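Local coordinates for increased recombination centers protein 6 (Saccharomyces cerevisiae, PDB 3UC9) that acts as a clathrin coat accessory factor related to small G proteins, and is involved in gross chromosomal rearrangements and telomere healing, at residues D111-K116 against E141-D146; D149-I154 against I163-W168. All coordinates share one frame; numbering follows the deposited sequence.

Contact 1 (D111-K116 against E141-D146); sequences DIRQTK and EEVEQD
Ile112 and Arg113 both lean on Val143, and through it the short helix after strand 103-110 meets the loop after the neighbouring parallel strand 133-138 at one end of the Rossmann-type sheet. Just ahead of this pair, Asp111 is the N-cap of the short helix 112-115. Asp111 OD1 accepts weak bonds from Arg113 N (3.1 Å) and Gln114 N (3.4 Å), and also takes a bond from Asn140, so one oxygen caps the helix and ties it to the residue just before the opposing segment. Ile112 is buried and meets the valine only loosely, its CG1 lying 4.5 Å from Val143 CG2; it also packs on Ile148 and Leu151 of helix 145-155. Arg113 makes most of its segment's share of the contact. With CG anti to the carbonyl carbon (chi1 -78°) and the chain extended as far as NE, it slides past the valine in the opposite direction. Val143 CG2 lies 4.0 Å from Arg113 CG, while Glu142 O sits beyond the edge of the guanidinium, near its plane. The charge is met by a salt bridge from NH2 to Glu147 in the first turn of helix 145-155. By contrast, Arg113 NE, buried by this contact, has no polar partner in the model and rests 3.7 Å from Val143 CG2. Farther along, Lys116 folds back, and its NZ bonds to Arg113 O at 3.1 Å, nearly in line with the carbonyl bond.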
loop_
_atom_site.group_PDB
_atom_site.type_symbol
_atom_site.label_atom_id
_atom_site.label_comp_id
_atom_site.label_asym_id
_atom_site.label_seq_id
_atom_site.Cartn_x
_atom_site.Cartn_y
_atom_site.Cartn_z
ATOM N N ASP A 111 -8.858 3.832 -9.414
ATOM C CA ASP A 111 -9.886 4.871 -9.435
ATOM C C ASP A 111 -10.916 4.384 -8.437
ATOM O O ASP A 111 -11.637 3.455 -8.730
ATOM C CB ASP A 111 -10.484 4.996 -10.839
ATOM C CG ASP A 111 -11.694 5.913 -10.895
ATOM O OD1 ASP A 111 -12.225 6.316 -9.841
ATOM O OD2 ASP A 111 -12.121 6.234 -12.017
ATOM N N ILE A 112 -10.966 4.986 -7.250
ATOM C CA ILE A 112 -11.798 4.425 -6.182
ATOM C C ILE A 112 -13.299 4.576 -6.427
ATOM O O ILE A 112 -14.091 3.850 -5.832
ATOM C CB ILE A 112 -11.432 4.965 -4.765
ATOM C CG1 ILE A 112 -11.798 6.442 -4.612
ATOM C CG2 ILE A 112 -9.963 4.728 -4.472
ATOM C CD1 ILE A 112 -11.638 6.955 -3.195
ATOM N N ARG A 113 -13.687 5.513 -7.287
ATOM C CA ARG A 113 -15.090 5.631 -7.693
ATOM C C ARG A 113 -15.518 4.447 -8.559
ATOM O O ARG A 113 -16.661 3.997 -8.478
ATOM C CB ARG A 113 -15.336 6.931 -8.455
ATOM C CG ARG A 113 -15.453 8.165 -7.570
ATOM C CD ARG A 113 -16.068 9.300 -8.347
ATOM N NE ARG A 113 -15.954 10.595 -7.674
ATOM C CZ ARG A 113 -16.828 11.099 -6.801
ATOM N NH1 ARG A 113 -17.918 10.420 -6.439
ATOM N NH2 ARG A 113 -16.605 12.299 -6.277
ATOM N N GLN A 114 -14.598 3.960 -9.389
ATOM C CA GLN A 114 -14.869 2.841 -10.294
ATOM C C GLN A 114 -14.782 1.495 -9.578
ATOM O O GLN A 114 -15.651 0.630 -9.757
ATOM C CB GLN A 114 -13.877 2.880 -11.466
ATOM C CG GLN A 114 -13.999 1.753 -12.498
ATOM C CD GLN A 114 -12.881 1.800 -13.551
ATOM O OE1 GLN A 114 -12.434 0.766 -14.057
ATOM N NE2 GLN A 114 -12.424 3.003 -13.870
ATOM N N THR A 115 -13.729 1.310 -8.785
ATOM C CA THR A 115 -13.425 -0.002 -8.201
ATOM C C THR A 115 -13.895 -0.154 -6.753
ATOM O O THR A 115 -14.002 -1.278 -6.258
ATOM C CB THR A 115 -11.911 -0.328 -8.300
ATOM O OG1 THR A 115 -11.154 0.670 -7.613
ATOM C CG2 THR A 115 -11.476 -0.357 -9.758
ATOM N N LYS A 116 -14.184 0.961 -6.082
ATOM C CA LYS A 116 -14.701 0.946 -4.704
ATOM C C LYS A 116 -14.063 -0.136 -3.829
ATOM O O LYS A 116 -14.756 -1.038 -3.332
ATOM C CB LYS A 116 -16.226 0.799 -4.719
ATOM C CG LYS A 116 -16.939 1.931 -5.455
ATOM C CD LYS A 116 -18.440 1.914 -5.200
ATOM C CE LYS A 116 -19.167 2.899 -6.082
ATOM N NZ LYS A 116 -19.209 2.446 -7.500
ATOM N N GLU A 141 -9.042 12.224 -10.426
ATOM C CA GLU A 141 -8.786 13.614 -10.046
ATOM C C GLU A 141 -10.045 14.395 -9.642
ATOM O O GLU A 141 -9.938 15.509 -9.126
ATOM C CB GLU A 141 -8.032 14.332 -11.177
ATOM C CG GLU A 141 -6.728 13.612 -11.569
ATOM C CD GLU A 141 -5.746 14.477 -12.346
ATOM O OE1 GLU A 141 -6.144 15.562 -12.819
ATOM O OE2 GLU A 141 -4.566 14.066 -12.478
ATOM N N GLU A 142 -11.225 13.811 -9.856
ATOM C CA GLU A 142 -12.489 14.442 -9.454
ATOM C C GLU A 142 -12.813 14.240 -7.969
ATOM O O GLU A 142 -13.708 14.900 -7.439
ATOM C CB GLU A 142 -13.651 13.915 -10.307
ATOM C CG GLU A 142 -14.872 14.846 -10.357
ATOM C CD GLU A 142 -16.070 14.220 -11.064
ATOM O OE1 GLU A 142 -15.894 13.667 -12.175
ATOM O OE2 GLU A 142 -17.191 14.285 -10.509
ATOM N N VAL A 143 -12.107 13.323 -7.302
ATOM C CA VAL A 143 -12.332 13.059 -5.879
ATOM C C VAL A 143 -11.619 14.126 -5.053
ATOM O O VAL A 143 -10.406 14.308 -5.177
ATOM C CB VAL A 143 -11.817 11.659 -5.466
ATOM C CG1 VAL A 143 -11.985 11.439 -3.966
ATOM C CG2 VAL A 143 -12.536 10.565 -6.255
ATOM N N GLU A 144 -12.374 14.836 -4.225
ATOM C CA GLU A 144 -11.811 15.888 -3.387
ATOM C C GLU A 144 -11.349 15.301 -2.065
ATOM O O GLU A 144 -11.748 14.208 -1.687
ATOM C CB GLU A 144 -12.841 16.991 -3.129
ATOM C CG GLU A 144 -13.379 17.648 -4.389
ATOM C CD GLU A 144 -12.383 18.582 -5.068
ATOM O OE1 GLU A 144 -11.255 18.759 -4.563
ATOM O OE2 GLU A 144 -12.743 19.150 -6.123
ATOM N N GLN A 145 -10.528 16.052 -1.348
ATOM C CA GLN A 145 -9.983 15.570 -0.083
ATOM C C GLN A 145 -11.065 15.277 0.962
ATOM O O GLN A 145 -10.894 14.377 1.775
ATOM C CB GLN A 145 -8.959 16.553 0.476
ATOM C CG GLN A 145 -8.169 16.031 1.676
ATOM C CD GLN A 145 -7.376 14.780 1.365
ATOM O OE1 GLN A 145 -6.777 14.662 0.305
ATOM N NE2 GLN A 145 -7.369 13.837 2.296
ATOM N N ASP A 146 -12.171 16.019 0.944
ATOM C CA ASP A 146 -13.259 15.755 1.897
ATOM C C ASP A 146 -13.805 14.329 1.760
ATOM O O ASP A 146 -14.146 13.692 2.753
ATOM C CB ASP A 146 -14.404 16.765 1.729
ATOM C CG ASP A 146 -14.032 18.167 2.209
ATOM O OD1 ASP A 146 -12.930 18.352 2.766
ATOM O OD2 ASP A 146 -14.852 19.095 2.031
#

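Contact 2 (D149-I154 against I163-W168); sequences DELNEI and IEFVNW
The carboxamide of Asn152 pairs with both backbone polar atoms of Phe165, a compact example of a helix side chain serving the outward side of a strand. Phe165 N donates to Asn152 OD1 at 2.7 Å in an almost straight bond (173°), and Asn152 ND2 returns a bond to Phe165 O at 3.0 Å. Each acceptor is approached in its carbonyl plane, on a lone pair, and the two bonds together fix the rotation of the amide. Placing CG anti to its own carbonyl carbon (chi1 -77°) swings that amide toward the strand. Asn152 OD1 also lies in the plane of the phenyl ring at its edge, 3.5 Å from Phe165 CD2. Over one ring face comes Leu151, whose CB makes a CH-pi contact, offset toward the rim and 3.7 Å from Phe165 CD2; farther along the branch, Leu151 CD1 touches Phe165 CD1 at 3.9 Å. This is the tight part, and Ile148, Leu136 and Leu121 continue the apolar packing around the ring. The other flank is looser. Glu164 contributes mainly its methylene, CG standing 3.7 Å from Asn152 OD1, while its carboxylate turns to Arg188 of helix 185-195 in a salt bridge. Glu150 and Glu153 lie on the solvent-exposed side of the helix. Because Glu164 and Val166 spend their backbone bonds on strand 133-138, Phe165 presents its N and O on the far side, where the sheet ends within this chain. With helix and strand axes 7.6 Å apart and running antiparallel, the arrangement is the returning half of the beta-alpha-beta unit 133-138, 145-155, 163-167 of a Rossmann-type fold.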
loop_
_atom_site.group_PDB
_atom_site.type_symbol
_atom_site.label_atom_id
_atom_site.label_comp_id
_atom_site.label_asym_id
_atom_site.label_seq_id
_atom_site.Cartn_x
_atom_site.Cartn_y
_atom_site.Cartn_z
ATOM N N ASP A 149 -11.174 12.085 3.229
ATOM C CA ASP A 149 -11.230 12.270 4.683
ATOM C C ASP A 149 -12.335 11.433 5.328
ATOM O O ASP A 149 -12.124 10.850 6.395
ATOM C CB ASP A 149 -11.457 13.742 5.043
ATOM C CG ASP A 149 -10.234 14.623 4.817
ATOM O OD1 ASP A 149 -9.101 14.131 4.675
ATOM O OD2 ASP A 149 -10.431 15.861 4.808
ATOM N N GLU A 150 -13.498 11.364 4.678
ATOM C CA GLU A 150 -14.631 10.596 5.206
ATOM C C GLU A 150 -14.319 9.100 5.223
ATOM O O GLU A 150 -14.630 8.414 6.188
ATOM C CB GLU A 150 -15.898 10.859 4.391
ATOM C CG GLU A 150 -16.567 12.203 4.706
ATOM C CD GLU A 150 -17.984 12.307 4.161
ATOM O OE1 GLU A 150 -18.680 11.268 4.070
ATOM O OE2 GLU A 150 -18.411 13.436 3.838
ATOM N N LEU A 151 -13.695 8.607 4.158
ATOM C CA LEU A 151 -13.232 7.215 4.118
ATOM C C LEU A 151 -12.208 6.904 5.204
ATOM O O LEU A 151 -12.248 5.829 5.812
ATOM C CB LEU A 151 -12.643 6.877 2.750
ATOM C CG LEU A 151 -13.706 6.772 1.657
ATOM C CD1 LEU A 151 -13.078 6.796 0.278
ATOM C CD2 LEU A 151 -14.537 5.512 1.859
ATOM N N ASN A 152 -11.289 7.833 5.445
ATOM C CA ASN A 152 -10.287 7.663 6.492
ATOM C C ASN A 152 -10.884 7.679 7.904
ATOM O O ASN A 152 -10.447 6.934 8.771
ATOM C CB ASN A 152 -9.158 8.689 6.334
ATOM C CG ASN A 152 -8.201 8.325 5.217
ATOM O OD1 ASN A 152 -8.051 7.145 4.874
ATOM N ND2 ASN A 152 -7.563 9.326 4.630
ATOM N N GLU A 153 -11.898 8.505 8.121
ATOM C CA GLU A 153 -12.625 8.501 9.380
ATOM C C GLU A 153 -13.228 7.119 9.664
ATOM O O GLU A 153 -13.224 6.656 10.803
ATOM C CB GLU A 153 -13.721 9.575 9.355
ATOM C CG GLU A 153 -14.444 9.794 10.684
ATOM C CD GLU A 153 -13.544 10.316 11.798
ATOM O OE1 GLU A 153 -12.383 10.705 11.533
ATOM O OE2 GLU A 153 -14.016 10.349 12.956
ATOM N N ILE A 154 -13.722 6.460 8.622
ATOM C CA ILE A 154 -14.258 5.104 8.752
ATOM C C ILE A 154 -13.170 4.049 9.011
ATOM O O ILE A 154 -13.307 3.231 9.921
ATOM C CB ILE A 154 -15.069 4.697 7.492
ATOM C CG1 ILE A 154 -16.288 5.607 7.318
ATOM C CG2 ILE A 154 -15.532 3.239 7.589
ATOM C CD1 ILE A 154 -16.948 5.475 5.951
ATOM N N ILE A 163 -4.383 1.926 7.915
ATOM C CA ILE A 163 -5.133 1.912 6.661
ATOM C C ILE A 163 -5.358 3.357 6.289
ATOM O O ILE A 163 -5.845 4.125 7.111
ATOM C CB ILE A 163 -6.501 1.237 6.806
ATOM C CG1 ILE A 163 -6.348 -0.207 7.275
ATOM C CG2 ILE A 163 -7.271 1.299 5.475
ATOM C CD1 ILE A 163 -7.657 -0.906 7.499
ATOM N N GLU A 164 -4.995 3.735 5.071
ATOM C CA GLU A 164 -5.223 5.099 4.647
ATOM C C GLU A 164 -5.522 5.245 3.164
ATOM O O GLU A 164 -4.842 4.675 2.316
ATOM C CB GLU A 164 -4.037 5.977 5.025
ATOM C CG GLU A 164 -4.397 7.443 5.155
ATOM C CD GLU A 164 -3.454 8.215 6.060
ATOM O OE1 GLU A 164 -3.167 7.746 7.183
ATOM O OE2 GLU A 164 -3.006 9.300 5.644
ATOM N N PHE A 165 -6.544 6.049 2.878
ATOM C CA PHE A 165 -6.857 6.475 1.521
ATOM C C PHE A 165 -6.090 7.769 1.228
ATOM O O PHE A 165 -6.073 8.679 2.059
ATOM C CB PHE A 165 -8.367 6.722 1.371
ATOM C CG PHE A 165 -9.192 5.463 1.439
ATOM C CD1 PHE A 165 -9.648 4.859 0.277
ATOM C CD2 PHE A 165 -9.485 4.867 2.656
ATOM C CE1 PHE A 165 -10.402 3.687 0.334
ATOM C CE2 PHE A 165 -10.240 3.705 2.717
ATOM C CZ PHE A 165 -10.702 3.122 1.553
ATOM N N VAL A 166 -5.457 7.838 0.057
ATOM C CA VAL A 166 -4.637 9.002 -0.334
ATOM C C VAL A 166 -4.900 9.369 -1.797
ATOM O O VAL A 166 -4.964 8.495 -2.657
ATOM C CB VAL A 166 -3.124 8.698 -0.137
ATOM C CG1 VAL A 166 -2.266 9.891 -0.573
ATOM C CG2 VAL A 166 -2.817 8.371 1.320
ATOM N N ASN A 167 -5.073 10.662 -2.083
ATOM C CA ASN A 167 -5.156 11.137 -3.459
ATOM C C ASN A 167 -3.757 11.314 -4.044
ATOM O O ASN A 167 -2.867 11.834 -3.369
ATOM C CB ASN A 167 -5.886 12.485 -3.522
ATOM C CG ASN A 167 -7.381 12.349 -3.688
ATOM O OD1 ASN A 167 -7.883 11.305 -4.082
ATOM N ND2 ASN A 167 -8.110 13.442 -3.413
ATOM N N TRP A 168 -3.572 10.898 -5.298
ATOM C CA TRP A 168 -2.330 11.148 -6.028
ATOM C C TRP A 168 -2.604 11.588 -7.472
ATOM O O TRP A 168 -3.207 10.852 -8.247
ATOM C CB TRP A 168 -1.435 9.912 -6.000
ATOM C CG TRP A 168 -0.129 10.099 -6.714
ATOM C CD1 TRP A 168 0.805 11.074 -6.485
ATOM C CD2 TRP A 168 0.386 9.289 -7.768
ATOM N NE1 TRP A 168 1.876 10.915 -7.340
ATOM C CE2 TRP A 168 1.641 9.828 -8.140
ATOM C CE3 TRP A 168 -0.090 8.155 -8.441
ATOM C CZ2 TRP A 168 2.429 9.268 -9.150
ATOM C CZ3 TRP A 168 0.691 7.602 -9.450
ATOM C CH2 TRP A 168 1.940 8.162 -9.792
#

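In the fold
Both contacts use helix 145-155, at successive points along the chain. Contact 1 lies at its N-terminal approach, farther from the centre of the molecule, and relies on a valine set against an isoleucine and the shaft of an arginine whose charge is met by Glu147, outside the two segments. Contact 2 engages the body of the helix against the edge strand; its amide-to-backbone pairing lies within the contact, although Glu164 turns outward to Arg188. Neither is wholly core: each has two buried residues, but exposed ones join in only at contact 1. Their centres are about 10 Å apart, and they join where Ile112 CD1 meets Leu151 CD1 at 3.8 Å and where Asn167 ND2 weakly bonds Val143 O.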